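Local coordinates for autoinducer 2-binding protein LsrB (Clostridium saccharobutylicum DSM 13864, PDB 6DSP) that binds the quorum-sensing signal autoinducer-2 in the cleft between its two lobes, as a receptor of the periplasmic solute-binding protein family, at residues 25-29 and 108-112; 135-139 and 178-183; 141-145 and 242-246; 279-283 and 299-304. All coordinates share one frame; numbering follows the deposited sequence.

How the interactions relate
Interaction 1 is the contact that reaches the ligand: K29 and D110 both hydrogen-bond PAV in the pocket between the lobes. Interaction 4 lies in the same lobe, its centre about 16 Å from that of interaction 1. The two touch where F26 CD1 meets C281 SG at 3.5 Å, and both reach the same mixed sheet. Interactions 2 and 3 belong to the other lobe and share helix 127-144. Their centres are about 15 Å apart, and G138 O lies 4.0 Å from T246 CG2. Interactions 3 and 4 are the most distant pair, with centres about 40 Å apart on opposite sides of the chain's centre.

Interaction 1: 25-29 and 108-112; sequences TFIPK and TWDSD. With PAV ((2R,4S)-2-methyl-2,3,3,4-tetrahydroxytetrahydrofuran), chain C.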
loop_
_atom_site.group_PDB
_atom_site.type_symbol
_atom_site.label_atom_id
_atom_site.label_comp_id
_atom_site.label_asym_id
_atom_site.label_seq_id
_atom_site.Cartn_x
_atom_site.Cartn_y
_atom_site.Cartn_z
ATOM N N THR A 25 -7.607 1.596 17.760
ATOM C CA THR A 25 -6.906 2.770 17.236
ATOM C C THR A 25 -6.356 2.400 15.860
ATOM O O THR A 25 -5.582 1.438 15.727
ATOM C CB THR A 25 -5.778 3.211 18.170
ATOM O OG1 THR A 25 -6.308 3.443 19.485
ATOM C CG2 THR A 25 -5.112 4.470 17.651
ATOM N N PHE A 26 -6.823 3.102 14.839
ATOM C CA PHE A 26 -6.490 2.806 13.450
ATOM C C PHE A 26 -5.449 3.829 13.019
ATOM O O PHE A 26 -5.742 5.036 12.966
ATOM C CB PHE A 26 -7.768 2.890 12.608
ATOM C CG PHE A 26 -7.601 2.531 11.144
ATOM C CD1 PHE A 26 -6.963 1.354 10.765
ATOM C CD2 PHE A 26 -8.166 3.312 10.150
ATOM C CE1 PHE A 26 -6.913 0.979 9.411
ATOM C CE2 PHE A 26 -8.087 2.945 8.811
ATOM C CZ PHE A 26 -7.436 1.791 8.442
ATOM N N ILE A 27 -4.249 3.356 12.718
ATOM C CA ILE A 27 -3.101 4.232 12.489
ATOM C C ILE A 27 -2.646 4.104 11.036
ATOM O O ILE A 27 -2.256 3.009 10.601
ATOM C CB ILE A 27 -1.932 3.925 13.441
ATOM C CG1 ILE A 27 -2.404 3.982 14.903
ATOM C CG2 ILE A 27 -0.770 4.900 13.161
ATOM C CD1 ILE A 27 -1.350 3.574 15.921
ATOM N N PRO A 28 -2.669 5.193 10.262
ATOM C CA PRO A 28 -2.214 5.172 8.880
ATOM C C PRO A 28 -0.725 5.504 8.816
ATOM O O PRO A 28 -0.117 5.913 9.806
ATOM C CB PRO A 28 -3.005 6.337 8.276
ATOM C CG PRO A 28 -3.022 7.369 9.403
ATOM C CD PRO A 28 -3.214 6.527 10.642
ATOM N N LYS A 29 -0.140 5.325 7.625
ATOM C CA LYS A 29 1.234 5.803 7.453
ATOM C C LYS A 29 1.317 7.315 7.616
ATOM O O LYS A 29 2.331 7.827 8.113
ATOM C CB LYS A 29 1.784 5.403 6.081
ATOM C CG LYS A 29 2.091 3.956 5.924
ATOM C CD LYS A 29 2.727 3.689 4.539
ATOM C CE LYS A 29 3.006 2.229 4.268
ATOM N NZ LYS A 29 3.463 2.084 2.850
ATOM N N THR A 108 -1.914 -5.387 12.054
ATOM C CA THR A 108 -1.428 -4.493 11.015
ATOM C C THR A 108 -2.326 -4.561 9.785
ATOM O O THR A 108 -3.110 -5.496 9.607
ATOM C CB THR A 108 0.025 -4.799 10.628
ATOM O OG1 THR A 108 0.130 -6.212 10.425
ATOM C CG2 THR A 108 0.982 -4.380 11.748
ATOM N N TRP A 109 -2.180 -3.570 8.912
ATOM C CA TRP A 109 -2.811 -3.589 7.605
ATOM C C TRP A 109 -1.894 -2.828 6.673
ATOM O O TRP A 109 -1.134 -1.962 7.133
ATOM C CB TRP A 109 -4.215 -2.944 7.691
ATOM C CG TRP A 109 -4.179 -1.441 7.883
ATOM C CD1 TRP A 109 -3.734 -0.756 8.999
ATOM C CD2 TRP A 109 -4.508 -0.449 6.914
ATOM N NE1 TRP A 109 -3.790 0.618 8.762
ATOM C CE2 TRP A 109 -4.241 0.830 7.484
ATOM C CE3 TRP A 109 -4.997 -0.511 5.608
ATOM C CZ2 TRP A 109 -4.459 2.024 6.787
ATOM C CZ3 TRP A 109 -5.222 0.689 4.915
ATOM C CH2 TRP A 109 -4.967 1.941 5.523
ATOM N N ASP A 110 -1.985 -3.125 5.367
ATOM C CA ASP A 110 -1.315 -2.345 4.317
ATOM C C ASP A 110 0.191 -2.585 4.282
ATOM O O ASP A 110 0.688 -3.214 3.341
ATOM C CB ASP A 110 -1.701 -0.863 4.422
ATOM C CG ASP A 110 -1.020 -0.004 3.385
ATOM O OD1 ASP A 110 -1.037 -0.408 2.195
ATOM O OD2 ASP A 110 -0.531 1.108 3.744
ATOM N N SER A 111 0.928 -2.151 5.301
ATOM C CA SER A 111 2.369 -2.382 5.380
ATOM C C SER A 111 2.715 -2.986 6.736
ATOM O O SER A 111 2.469 -2.367 7.787
ATOM C CB SER A 111 3.162 -1.095 5.149
ATOM O OG SER A 111 4.533 -1.470 5.092
ATOM N N ASP A 112 3.274 -4.186 6.704
ATOM C CA ASP A 112 3.423 -5.027 7.878
ATOM C C ASP A 112 4.636 -4.612 8.720
ATOM O O ASP A 112 5.438 -3.738 8.340
ATOM C CB ASP A 112 3.597 -6.482 7.418
ATOM C CG ASP A 112 3.049 -7.506 8.415
ATOM O OD1 ASP A 112 2.639 -7.167 9.561
ATOM O OD2 ASP A 112 3.039 -8.687 8.030
HETATM O O2 PAV C . 0.914 1.967 -2.613
HETATM C C2 PAV C . 0.203 2.387 -1.429
HETATM C C1 PAV C . -1.291 2.670 -1.701
HETATM O O5 PAV C . 0.766 3.786 -1.149
HETATM C C5 PAV C . 0.592 4.023 0.180
HETATM C C4 PAV C . 0.135 2.708 0.836
HETATM O O4 PAV C . 0.847 2.480 2.049
HETATM C C3 PAV C . 0.423 1.692 -0.274
HETATM O O3 PAV C . -0.455 0.604 -0.184
HETATM O O13 PAV C . 1.769 1.275 -0.213
#
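F26 lays its CE1 and CZ over one face of the W109 indole. The two segments span the C-terminal ends of parallel strands 23-27 and 105-109, with strand 81-84 between them, and the turns beyond, where a periplasmic binding protein keeps its ligand site. CE1 of F26 is 3.2 Å from NE1 of W109, and the ring planes are 35° apart, an oblique pairing. CB of D110 lies over the opposite face, near its rim. W109 CG stands between its backbone N and carbonyl carbon (chi1 72°), which turns the indole toward segment 25-29. There NE1 gives a weak hydrogen bond to I27 O. K29 runs extended past CB of S111 to the ligand, and its CE is tight against that CB at 3.4 Å. K29 NZ donates to PAV O4 and forms a salt bridge with D167. Its distance to D110 OD2 is too long for a second one. OG of S111 is bonded to the backbone N of D167. D110 takes a hydrogen bond from the ligand on each carboxylate oxygen, and S85 and Q124 bond the same carboxylate. PAV O3 reaches D110 OD1 at 2.7 Å, and PAV O4 reaches D110 OD2 at 2.6 Å.

Interaction 2: 135-139 and 178-183; sequences VQMGY and YIKSKY
V135 has CG1 anti to its backbone N (chi1 176°), and Y178 holds its ring in the same way, which brings the methyl and the ring together between two helices. The contact packs helix 127-144 against the C-terminal end of helix 166-182, in the lobe of the periplasmic binding protein fold built on the four-stranded parallel sheet. The axes of the two short helical segments approach to 12.2 Å, with their directions 56° apart. V135 is wedged among three side chains. Its CG1 meets the edge of the Y178 ring, near the ring plane, at 3.7 Å from CE2. The same methyl lies near CE2 of Y183. The other branch, CG2, rests on CG1 and CD1 of I179.

One turn on, Y139 and Y183 cross at about a right angle. Their rings are near parallel, 29° apart, but slid so that they barely overlap, with centroids 5.5 Å apart. CD2 of Y139 sits 3.3 Å from OH of Y183. Y183 is the first residue beyond helix 166-182, and it also stacks on W186.

The polar ends gather at one water. The side chain of Q136 brings OE1 to the water, while NE2 bonds D140. The hydroxyls of Y178 and Y183 reach the same water, which lies near the plane of both rings. The water donates to OE1 of Q136 at 2.6 Å and lies 2.8 Å from OH of Y178.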
loop_
_atom_site.group_PDB
_atom_site.type_symbol
_atom_site.label_atom_id
_atom_site.label_comp_id
_atom_site.label_asym_id
_atom_site.label_seq_id
_atom_site.Cartn_x
_atom_site.Cartn_y
_atom_site.Cartn_z
ATOM N N VAL A 135 4.066 -4.240 -13.127
ATOM C CA VAL A 135 4.763 -4.396 -14.396
ATOM C C VAL A 135 3.776 -4.614 -15.535
ATOM O O VAL A 135 3.944 -4.048 -16.627
ATOM C CB VAL A 135 5.793 -5.537 -14.299
ATOM C CG1 VAL A 135 6.431 -5.758 -15.657
ATOM C CG2 VAL A 135 6.835 -5.220 -13.215
ATOM N N GLN A 136 2.722 -5.416 -15.296
ATOM C CA GLN A 136 1.746 -5.697 -16.350
ATOM C C GLN A 136 0.976 -4.449 -16.753
ATOM O O GLN A 136 0.693 -4.241 -17.938
ATOM C CB GLN A 136 0.781 -6.790 -15.897
ATOM C CG GLN A 136 -0.214 -7.160 -16.988
ATOM C CD GLN A 136 0.467 -7.885 -18.146
ATOM O OE1 GLN A 136 1.239 -8.828 -17.939
ATOM N NE2 GLN A 136 0.196 -7.445 -19.367
ATOM N N MET A 137 0.606 -3.603 -15.781
ATOM C CA MET A 137 -0.047 -2.348 -16.147
ATOM C C MET A 137 0.873 -1.497 -16.990
ATOM O O MET A 137 0.435 -0.896 -17.974
ATOM C CB MET A 137 -0.427 -1.573 -14.889
ATOM C CG MET A 137 -1.565 -2.218 -14.095
ATOM S SD MET A 137 -2.244 -1.168 -12.790
ATOM C CE MET A 137 -0.834 -0.985 -11.734
ATOM N N GLY A 138 2.155 -1.443 -16.622
ATOM C CA GLY A 138 3.120 -0.692 -17.417
ATOM C C GLY A 138 3.248 -1.247 -18.820
ATOM O O GLY A 138 3.242 -0.491 -19.794
ATOM N N TYR A 139 3.378 -2.576 -18.930
ATOM C CA TYR A 139 3.454 -3.227 -20.236
ATOM C C TYR A 139 2.252 -2.844 -21.103
ATOM O O TYR A 139 2.391 -2.446 -22.271
ATOM C CB TYR A 139 3.495 -4.743 -20.007
ATOM C CG TYR A 139 3.563 -5.551 -21.297
ATOM C CD1 TYR A 139 2.415 -5.800 -22.048
ATOM C CD2 TYR A 139 4.765 -6.063 -21.761
ATOM C CE1 TYR A 139 2.451 -6.526 -23.236
ATOM C CE2 TYR A 139 4.825 -6.798 -22.946
ATOM C CZ TYR A 139 3.666 -7.025 -23.680
ATOM O OH TYR A 139 3.717 -7.754 -24.857
ATOM N N TYR A 178 10.807 -10.103 -11.737
ATOM C CA TYR A 178 9.925 -10.406 -12.854
ATOM C C TYR A 178 10.418 -9.734 -14.126
ATOM O O TYR A 178 10.486 -10.370 -15.188
ATOM C CB TYR A 178 8.515 -9.960 -12.492
ATOM C CG TYR A 178 7.431 -10.211 -13.523
ATOM C CD1 TYR A 178 6.981 -11.503 -13.810
ATOM C CD2 TYR A 178 6.827 -9.146 -14.179
ATOM C CE1 TYR A 178 5.979 -11.714 -14.717
ATOM C CE2 TYR A 178 5.831 -9.354 -15.083
ATOM C CZ TYR A 178 5.403 -10.639 -15.354
ATOM O OH TYR A 178 4.385 -10.852 -16.235
ATOM N N ILE A 179 10.775 -8.452 -14.042
ATOM C CA ILE A 179 11.307 -7.749 -15.214
ATOM C C ILE A 179 12.565 -8.431 -15.724
ATOM O O ILE A 179 12.730 -8.651 -16.932
ATOM C CB ILE A 179 11.579 -6.267 -14.886
ATOM C CG1 ILE A 179 10.253 -5.522 -14.689
ATOM C CG2 ILE A 179 12.424 -5.610 -15.991
ATOM C CD1 ILE A 179 10.417 -4.127 -14.103
ATOM N N LYS A 180 13.488 -8.762 -14.822
ATOM C CA LYS A 180 14.748 -9.330 -15.285
ATOM C C LYS A 180 14.538 -10.705 -15.913
ATOM O O LYS A 180 15.280 -11.090 -16.838
ATOM C CB LYS A 180 15.772 -9.317 -14.140
ATOM C CG LYS A 180 16.212 -7.894 -13.786
ATOM C CD LYS A 180 17.198 -7.821 -12.610
ATOM C CE LYS A 180 17.475 -6.358 -12.152
ATOM N NZ LYS A 180 17.919 -5.483 -13.312
ATOM N N SER A 181 13.506 -11.440 -15.479
ATOM C CA SER A 181 13.199 -12.749 -16.047
ATOM C C SER A 181 12.442 -12.641 -17.369
ATOM O O SER A 181 12.787 -13.310 -18.356
ATOM C CB SER A 181 12.363 -13.532 -15.035
ATOM O OG SER A 181 12.027 -14.807 -15.548
ATOM N N LYS A 182 11.388 -11.834 -17.403
ATOM C CA LYS A 182 10.481 -11.806 -18.537
ATOM C C LYS A 182 10.881 -10.768 -19.577
ATOM O O LYS A 182 10.646 -10.966 -20.770
ATOM C CB LYS A 182 9.054 -11.552 -18.038
ATOM C CG LYS A 182 7.974 -11.985 -19.030
ATOM C CD LYS A 182 6.579 -11.781 -18.456
ATOM C CE LYS A 182 5.487 -12.246 -19.416
ATOM N NZ LYS A 182 5.347 -13.718 -19.449
ATOM N N TYR A 183 11.467 -9.655 -19.152
ATOM C CA TYR A 183 11.810 -8.550 -20.045
ATOM C C TYR A 183 13.273 -8.194 -19.844
ATOM O O TYR A 183 13.604 -7.081 -19.430
ATOM C CB TYR A 183 10.908 -7.350 -19.758
ATOM C CG TYR A 183 9.454 -7.709 -19.825
ATOM C CD1 TYR A 183 8.892 -8.134 -21.015
ATOM C CD2 TYR A 183 8.644 -7.641 -18.702
ATOM C CE1 TYR A 183 7.572 -8.483 -21.085
ATOM C CE2 TYR A 183 7.311 -7.981 -18.768
ATOM C CZ TYR A 183 6.788 -8.412 -19.966
ATOM O OH TYR A 183 5.472 -8.774 -20.071
HETATM O O HOH W 1 3.874 -8.669 -17.828
#

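Interaction 3: 141-145 and 242-246; sequences SLKER and AKNVT
R145 meets the loop 242-246 with its whole side chain, starting at CB, which lies near A242 O and CD of K243. The contact joins the end of helix 127-144 to the loop that leads into strand 246-249, an edge strand of the parallel sheet in this lobe of the periplasmic binding protein fold. R145 is the first residue past the helix. Its CG takes the position between backbone N and carbonyl carbon (chi1 71°), and the chain then runs straight to NE along the loop. CG lies about equally far from A242 O and OG1 of T246. CD packs closely on A242 O, at 3.2 Å. NE donates to OG1 of T246 at 2.9 Å, with an N-H...O angle of 148°. That oxygen lies 5° out of the guanidinium plane, so the bond leaves from the edge of the group.

N244 O and CA of V245 lie over one face of the guanidinium, toward its rim. At the tip, NH2 forms a salt bridge with D218, while NH1 turns to a water. The partners at NE, NH1 and NH2 together fix the rotation of the group.

T246 is gripped from the helix as well. Its CG2 is tight against CB of S141 at 3.4 Å, and CD2 of L142 touches its OG1. OG of S141 instead bonds R267, which also pairs with E144. The water at NH1 closes a small bridge: it accepts from NH1 of R145 at 2.9 Å and donates to R145 O at 2.8 Å and to K243 O at 2.7 Å.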
loop_
_atom_site.group_PDB
_atom_site.type_symbol
_atom_site.label_atom_id
_atom_site.label_comp_id
_atom_site.label_asym_id
_atom_site.label_seq_id
_atom_site.Cartn_x
_atom_site.Cartn_y
_atom_site.Cartn_z
ATOM N N SER A 141 0.163 -0.303 -20.932
ATOM C CA SER A 141 0.140 1.106 -21.326
ATOM C C SER A 141 1.228 1.410 -22.346
ATOM O O SER A 141 1.023 2.234 -23.246
ATOM C CB SER A 141 0.261 2.011 -20.098
ATOM O OG SER A 141 -0.912 1.905 -19.314
ATOM N N LEU A 142 2.400 0.777 -22.220
ATOM C CA LEU A 142 3.467 0.958 -23.205
ATOM C C LEU A 142 3.017 0.499 -24.582
ATOM O O LEU A 142 3.212 1.205 -25.580
ATOM C CB LEU A 142 4.707 0.173 -22.760
ATOM C CG LEU A 142 5.525 0.814 -21.626
ATOM C CD1 LEU A 142 6.436 -0.234 -20.999
ATOM C CD2 LEU A 142 6.316 2.028 -22.107
ATOM N N LYS A 143 2.381 -0.678 -24.646
ATOM C CA LYS A 143 1.895 -1.156 -25.933
ATOM C C LYS A 143 0.853 -0.201 -26.525
ATOM O O LYS A 143 0.866 0.068 -27.729
ATOM C CB LYS A 143 1.353 -2.574 -25.776
ATOM C CG LYS A 143 0.959 -3.239 -27.082
ATOM C CD LYS A 143 0.730 -4.731 -26.844
ATOM C CE LYS A 143 0.406 -5.440 -28.141
ATOM N NZ LYS A 143 1.427 -5.088 -29.177
ATOM N N GLU A 144 0.007 0.400 -25.672
ATOM C CA GLU A 144 -1.047 1.281 -26.159
ATOM C C GLU A 144 -0.526 2.612 -26.664
ATOM O O GLU A 144 -1.227 3.266 -27.453
ATOM C CB GLU A 144 -2.098 1.485 -25.075
ATOM C CG GLU A 144 -2.892 0.208 -24.871
ATOM C CD GLU A 144 -3.607 0.138 -23.549
ATOM O OE1 GLU A 144 -3.482 1.073 -22.738
ATOM O OE2 GLU A 144 -4.289 -0.888 -23.314
ATOM N N ARG A 145 0.682 3.021 -26.278
ATOM C CA ARG A 145 1.275 4.224 -26.850
ATOM C C ARG A 145 2.222 3.915 -28.001
ATOM O O ARG A 145 2.964 4.790 -28.437
ATOM C CB ARG A 145 1.908 5.142 -25.802
ATOM C CG ARG A 145 3.190 4.634 -25.156
ATOM C CD ARG A 145 3.865 5.758 -24.364
ATOM N NE ARG A 145 5.098 5.391 -23.650
ATOM C CZ ARG A 145 6.329 5.523 -24.145
ATOM N NH1 ARG A 145 6.517 5.967 -25.380
ATOM N NH2 ARG A 145 7.389 5.201 -23.406
ATOM N N ALA A 242 0.270 10.815 -21.812
ATOM C CA ALA A 242 0.490 9.377 -21.888
ATOM C C ALA A 242 1.120 8.958 -23.217
ATOM O O ALA A 242 1.697 7.870 -23.297
ATOM C CB ALA A 242 -0.848 8.662 -21.726
ATOM N N LYS A 243 1.055 9.799 -24.252
ATOM C CA LYS A 243 1.712 9.445 -25.501
ATOM C C LYS A 243 3.223 9.630 -25.435
ATOM O O LYS A 243 3.943 9.040 -26.257
ATOM C CB LYS A 243 1.090 10.252 -26.649
ATOM C CG LYS A 243 -0.343 9.819 -26.905
ATOM C CD LYS A 243 -0.391 8.295 -27.129
ATOM C CE LYS A 243 -1.626 7.834 -27.875
ATOM N NZ LYS A 243 -1.653 6.350 -27.924
ATOM N N ASN A 244 3.720 10.456 -24.506
ATOM C CA ASN A 244 5.149 10.721 -24.372
ATOM C C ASN A 244 5.839 9.750 -23.439
ATOM O O ASN A 244 6.969 9.342 -23.716
ATOM C CB ASN A 244 5.380 12.118 -23.789
ATOM C CG ASN A 244 4.836 13.213 -24.681
ATOM O OD1 ASN A 244 3.881 13.890 -24.328
ATOM N ND2 ASN A 244 5.468 13.413 -25.821
ATOM N N VAL A 245 5.187 9.389 -22.334
ATOM C CA VAL A 245 5.822 8.604 -21.283
ATOM C C VAL A 245 4.734 7.807 -20.585
ATOM O O VAL A 245 3.580 8.254 -20.493
ATOM C CB VAL A 245 6.571 9.520 -20.289
ATOM C CG1 VAL A 245 5.589 10.475 -19.559
ATOM C CG2 VAL A 245 7.362 8.691 -19.286
ATOM N N THR A 246 5.089 6.612 -20.113
ATOM C CA THR A 246 4.116 5.777 -19.432
ATOM C C THR A 246 4.350 5.831 -17.932
ATOM O O THR A 246 5.428 5.491 -17.450
ATOM C CB THR A 246 4.161 4.331 -19.919
ATOM O OG1 THR A 246 3.807 4.300 -21.326
ATOM C CG2 THR A 246 3.220 3.445 -19.104
HETATM O O HOH W 2 4.783 6.759 -27.535
#

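Interaction 4: 279-283 and 299-304; sequences MGCYM and IEIPTV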
loop_
_atom_site.group_PDB
_atom_site.type_symbol
_atom_site.label_atom_id
_atom_site.label_comp_id
_atom_site.label_asym_id
_atom_site.label_seq_id
_atom_site.Cartn_x
_atom_site.Cartn_y
_atom_site.Cartn_z
ATOM N N MET A 279 -11.555 -4.401 7.569
ATOM C CA MET A 279 -11.167 -5.752 7.938
ATOM C C MET A 279 -10.055 -5.758 8.981
ATOM O O MET A 279 -10.075 -6.573 9.913
ATOM C CB MET A 279 -10.738 -6.519 6.688
ATOM C CG MET A 279 -11.903 -6.871 5.757
ATOM S SD MET A 279 -11.325 -7.404 4.134
ATOM C CE MET A 279 -10.532 -8.926 4.587
ATOM N N GLY A 280 -9.044 -4.892 8.809
ATOM C CA GLY A 280 -7.984 -4.813 9.799
ATOM C C GLY A 280 -8.523 -4.458 11.167
ATOM O O GLY A 280 -8.162 -5.070 12.174
ATOM N N CYS A 281 -9.419 -3.482 11.208
ATOM C CA CYS A 281 -10.017 -3.097 12.482
ATOM C C CYS A 281 -10.909 -4.193 13.034
ATOM O O CYS A 281 -10.938 -4.416 14.251
ATOM C CB CYS A 281 -10.807 -1.803 12.322
ATOM S SG CYS A 281 -9.746 -0.369 12.034
ATOM N N TYR A 282 -11.625 -4.916 12.166
ATOM C CA TYR A 282 -12.439 -6.032 12.639
ATOM C C TYR A 282 -11.575 -7.122 13.283
ATOM O O TYR A 282 -11.927 -7.663 14.349
ATOM C CB TYR A 282 -13.276 -6.654 11.512
ATOM C CG TYR A 282 -14.231 -7.669 12.088
ATOM C CD1 TYR A 282 -15.475 -7.282 12.565
ATOM C CD2 TYR A 282 -13.860 -9.010 12.229
ATOM C CE1 TYR A 282 -16.344 -8.199 13.146
ATOM C CE2 TYR A 282 -14.734 -9.944 12.815
ATOM C CZ TYR A 282 -15.977 -9.522 13.268
ATOM O OH TYR A 282 -16.881 -10.402 13.843
ATOM N N MET A 283 -10.453 -7.482 12.644
ATOM C CA MET A 283 -9.591 -8.512 13.225
ATOM C C MET A 283 -9.077 -8.079 14.589
ATOM O O MET A 283 -9.021 -8.889 15.521
ATOM C CB MET A 283 -8.435 -8.833 12.279
ATOM C CG MET A 283 -8.901 -9.482 10.946
ATOM S SD MET A 283 -9.962 -10.966 11.149
ATOM C CE MET A 283 -8.829 -12.035 12.056
ATOM N N ILE A 299 -12.908 -17.143 9.461
ATOM C CA ILE A 299 -13.665 -16.235 10.311
ATOM C C ILE A 299 -14.667 -15.485 9.449
ATOM O O ILE A 299 -14.298 -14.907 8.426
ATOM C CB ILE A 299 -12.726 -15.267 11.046
ATOM C CG1 ILE A 299 -11.817 -16.073 11.976
ATOM C CG2 ILE A 299 -13.525 -14.208 11.816
ATOM C CD1 ILE A 299 -10.530 -15.399 12.278
ATOM N N GLU A 300 -15.933 -15.503 9.863
ATOM C CA GLU A 300 -16.994 -14.801 9.152
ATOM C C GLU A 300 -17.041 -13.364 9.650
ATOM O O GLU A 300 -17.432 -13.112 10.795
ATOM C CB GLU A 300 -18.334 -15.496 9.388
ATOM C CG GLU A 300 -19.537 -14.695 8.934
ATOM C CD GLU A 300 -19.489 -14.364 7.454
ATOM O OE1 GLU A 300 -19.793 -13.206 7.094
ATOM O OE2 GLU A 300 -19.151 -15.261 6.649
ATOM N N ILE A 301 -16.647 -12.419 8.802
ATOM C CA ILE A 301 -16.725 -10.996 9.122
ATOM C C ILE A 301 -18.082 -10.489 8.635
ATOM O O ILE A 301 -18.297 -10.423 7.414
ATOM C CB ILE A 301 -15.573 -10.221 8.475
ATOM C CG1 ILE A 301 -14.236 -10.779 8.981
ATOM C CG2 ILE A 301 -15.718 -8.733 8.745
ATOM C CD1 ILE A 301 -13.030 -10.071 8.416
ATOM N N PRO A 302 -19.001 -10.120 9.529
ATOM C CA PRO A 302 -20.370 -9.801 9.098
ATOM C C PRO A 302 -20.380 -8.734 8.012
ATOM O O PRO A 302 -19.717 -7.702 8.128
ATOM C CB PRO A 302 -21.036 -9.294 10.380
ATOM C CG PRO A 302 -20.240 -9.878 11.485
ATOM C CD PRO A 302 -18.820 -9.954 10.977
ATOM N N THR A 303 -21.147 -8.993 6.952
ATOM C CA THR A 303 -21.348 -8.128 5.781
ATOM C C THR A 303 -20.131 -8.005 4.869
ATOM O O THR A 303 -20.205 -7.285 3.861
ATOM C CB THR A 303 -21.916 -6.736 6.115
ATOM O OG1 THR A 303 -20.874 -5.880 6.604
ATOM C CG2 THR A 303 -23.014 -6.846 7.160
ATOM N N VAL A 304 -19.021 -8.668 5.180
ATOM C CA VAL A 304 -17.843 -8.686 4.330
ATOM C C VAL A 304 -17.639 -10.056 3.701
ATOM O O VAL A 304 -17.524 -10.178 2.484
ATOM C CB VAL A 304 -16.590 -8.236 5.106
ATOM C CG1 VAL A 304 -15.357 -8.425 4.233
ATOM C CG2 VAL A 304 -16.743 -6.788 5.531
HETATM O O HOH W 3 -16.922 -13.089 13.348
#
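Y282 and I301 slide past each other in opposite directions, so the CG1 and CG2 branches of I301 lie against the tyrosine ring. CG2 of I301 sits over one face of the ring, 4.0 Å from its centroid and 18° off the ring normal, a CH-pi contact. CG1 of I301 adds a touch at CD2 of Y282, 3.7 Å away. The ring stands out from the helix because its CG is anti to the backbone N (chi1 -172°). P302 crosses the same side chain at about a right angle, and its CD is 3.5 Å from OH of Y282. The hydroxyl has a polar partner too. A water lies 2.7 Å from OH of Y282 and donates to E300 O at 2.6 Å.

Methionines pack to either side of Y282 in the sequence. M283 curls at chi2 and chi3, and its CE meets CD1 of I299 tip to tip at 3.8 Å. CG of M279 touches CG1 of V304 at 4.1 Å, the two side chains crossing at a slant.

This is helix-on-sheet packing. Helix 273-288 lies against strand 298-301, an outermost strand of the large mixed sheet, with the short axes at 124°. W50 of helix 34-50 meets the Y282 ring edge-to-face and bonds P302 O. Strand 305-311 continues the apolar layer, with V307 against M279 and I301, and V309 against I299.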